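Local coordinates for putative low molecular weight protein-tyrosine-phosphatase slr0328 (PDB 5O7B) that probably hydrolyses phosphotyrosine residues in proteins to tyrosine and phosphate, as a member of the low molecular weight protein tyrosine phosphatase family, at residues I24-A29 and E147-L152. Numbering follows the deposited sequence.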
loop_
_atom_site.group_PDB
_atom_site.type_symbol
_atom_site.label_atom_id
_atom_site.label_comp_id
_atom_site.label_asym_id
_atom_site.label_seq_id
_atom_site.Cartn_x
_atom_site.Cartn_y
_atom_site.Cartn_z
ATOM N N ILE A 24 7.702 1.521 -2.685
ATOM C CA ILE A 24 8.630 1.209 -1.596
ATOM C C ILE A 24 8.061 1.491 -0.214
ATOM O O ILE A 24 8.581 0.944 0.776
ATOM C CB ILE A 24 9.987 1.941 -1.762
ATOM C CG1 ILE A 24 9.805 3.457 -1.827
ATOM C CG2 ILE A 24 10.769 1.411 -2.959
ATOM C CD1 ILE A 24 11.049 4.217 -1.422
ATOM N N CYS A 25 7.019 2.311 -0.056
ATOM C CA CYS A 25 6.428 2.566 1.259
ATOM C C CYS A 25 5.015 2.002 1.343
ATOM O O CYS A 25 4.801 0.965 1.972
ATOM C CB CYS A 25 6.426 4.066 1.584
ATOM S SG CYS A 25 8.045 4.885 1.683
ATOM N N ARG A 26 4.047 2.633 0.675
ATOM C CA ARG A 26 2.633 2.399 0.945
ATOM C C ARG A 26 2.122 1.082 0.371
ATOM O O ARG A 26 1.597 0.240 1.108
ATOM C CB ARG A 26 1.808 3.563 0.404
ATOM C CG ARG A 26 1.917 4.821 1.244
ATOM C CD ARG A 26 1.288 5.981 0.525
ATOM N NE ARG A 26 2.022 6.313 -0.685
ATOM C CZ ARG A 26 1.668 7.275 -1.526
ATOM N NH1 ARG A 26 2.400 7.518 -2.603
ATOM N NH2 ARG A 26 0.593 8.000 -1.277
ATOM N N SER A 27 2.216 0.903 -0.950
ATOM C CA SER A 27 1.655 -0.305 -1.555
ATOM C C SER A 27 2.378 -1.585 -1.128
ATOM O O SER A 27 1.730 -2.641 -1.041
ATOM C CB SER A 27 1.630 -0.188 -3.085
ATOM O OG SER A 27 2.917 -0.262 -3.656
ATOM N N PRO A 28 3.693 -1.563 -0.848
ATOM C CA PRO A 28 4.294 -2.753 -0.220
ATOM C C PRO A 28 3.673 -3.085 1.120
ATOM O O PRO A 28 3.534 -4.266 1.458
ATOM C CB PRO A 28 5.773 -2.370 -0.076
ATOM C CG PRO A 28 6.001 -1.372 -1.122
ATOM C CD PRO A 28 4.732 -0.589 -1.233
ATOM N N ALA A 29 3.312 -2.069 1.909
ATOM C CA ALA A 29 2.601 -2.334 3.153
ATOM C C ALA A 29 1.211 -2.889 2.871
ATOM O O ALA A 29 0.786 -3.866 3.501
ATOM C CB ALA A 29 2.517 -1.061 3.997
ATOM N N GLU A 147 3.126 4.511 10.943
ATOM C CA GLU A 147 2.098 3.768 11.657
ATOM C C GLU A 147 0.710 4.158 11.168
ATOM O O GLU A 147 -0.180 3.303 11.088
ATOM C CB GLU A 147 2.221 3.988 13.171
ATOM C CG GLU A 147 3.625 3.862 13.725
ATOM C CD GLU A 147 3.855 2.566 14.447
ATOM O OE1 GLU A 147 3.002 1.674 14.356
ATOM O OE2 GLU A 147 4.897 2.430 15.112
ATOM N N HIS A 148 0.508 5.437 10.816
ATOM C CA HIS A 148 -0.789 5.851 10.284
ATOM C C HIS A 148 -1.104 5.135 8.984
ATOM O O HIS A 148 -2.247 4.726 8.761
ATOM C CB HIS A 148 -0.855 7.367 10.068
ATOM C CG HIS A 148 -2.259 7.910 10.052
ATOM N ND1 HIS A 148 -2.811 8.526 8.950
ATOM C CD2 HIS A 148 -3.227 7.913 11.001
ATOM C CE1 HIS A 148 -4.054 8.893 9.222
ATOM N NE2 HIS A 148 -4.332 8.534 10.461
ATOM N N VAL A 149 -0.109 4.989 8.104
ATOM C CA VAL A 149 -0.305 4.201 6.888
ATOM C C VAL A 149 -0.827 2.814 7.243
ATOM O O VAL A 149 -1.810 2.334 6.668
ATOM C CB VAL A 149 1.002 4.126 6.076
ATOM C CG1 VAL A 149 0.905 3.056 5.007
ATOM C CG2 VAL A 149 1.331 5.480 5.455
ATOM N N ILE A 150 -0.200 2.170 8.227
ATOM C CA ILE A 150 -0.632 0.833 8.627
ATOM C C ILE A 150 -2.041 0.870 9.206
ATOM O O ILE A 150 -2.872 0.002 8.905
ATOM C CB ILE A 150 0.378 0.220 9.615
ATOM C CG1 ILE A 150 1.784 0.228 9.004
ATOM C CG2 ILE A 150 -0.056 -1.182 10.037
ATOM C CD1 ILE A 150 2.060 -0.943 8.069
ATOM N N ASP A 151 -2.332 1.873 10.039
ATOM C CA ASP A 151 -3.672 2.038 10.600
ATOM C C ASP A 151 -4.735 2.107 9.512
ATOM O O ASP A 151 -5.815 1.515 9.642
ATOM C CB ASP A 151 -3.730 3.307 11.448
ATOM C CG ASP A 151 -2.793 3.269 12.629
ATOM O OD1 ASP A 151 -2.366 2.163 13.010
ATOM O OD2 ASP A 151 -2.486 4.353 13.171
ATOM N N LEU A 152 -4.452 2.850 8.437
ATOM C CA LEU A 152 -5.428 3.009 7.366
ATOM C C LEU A 152 -5.596 1.722 6.576
ATOM O O LEU A 152 -6.712 1.409 6.139
ATOM C CB LEU A 152 -5.023 4.171 6.443
ATOM C CG LEU A 152 -4.800 5.505 7.174
ATOM C CD1 LEU A 152 -4.308 6.634 6.282
ATOM C CD2 LEU A 152 -6.070 5.927 7.860
#
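Ala29 and Ile150 meet methyl to methyl. Ala29 CB points toward helix 143-156 and lies 4.1 Å from Ile150 CD1. The Ile150 side chain gets there by its longer branch. CG1 sits beside the backbone N, with chi1 at -55°, and chi2 of -83° brings CD1 toward the short alanine. The contact is apolar, and both residues are buried.

A second contact lies one turn earlier on helix 26-37, between Val149 and Arg26. The CB of Val149 points toward segment 24-29, and its two methyls face the start of the Arg26 side chain. Arg26 CG is 4.3 Å from Val149 CG1, and Val149 CG2 lies about as near. This is loose van der Waals packing on the aliphatic part of the arginine. The backbones come fairly close, with 6.9 Å between the CA atoms of Arg26 and Val149. Met67 of helix 65-68 also touches Ala29, Val149 and Ile150.

No hydrogen bond joins the two segments. The polar end of Arg26 turns elsewhere. The chain is extended at chi2, then bends at chi3 (-66°), and the guanidinium group is carried away from Val149. Its NH2 donates to the carbonyl O of Val135 and forms a salt bridge with Asp100 OD2. Within segment 24-29, the first turn of the helix is marked by a weak backbone bond from Ala29 N to Cys25 O, 3.4 Å long.

Arg26 is, by similarity, an active-site residue, and its side chain lies near those of the probable nucleophile Cys20 and proton donor Asp137. Cys20 to Arg26 fits the CX5R signature of the phosphate-binding P-loop. Helix 143-156 thus packs against the first turn of the helix that follows this loop, within the low molecular weight tyrosine phosphatase fold.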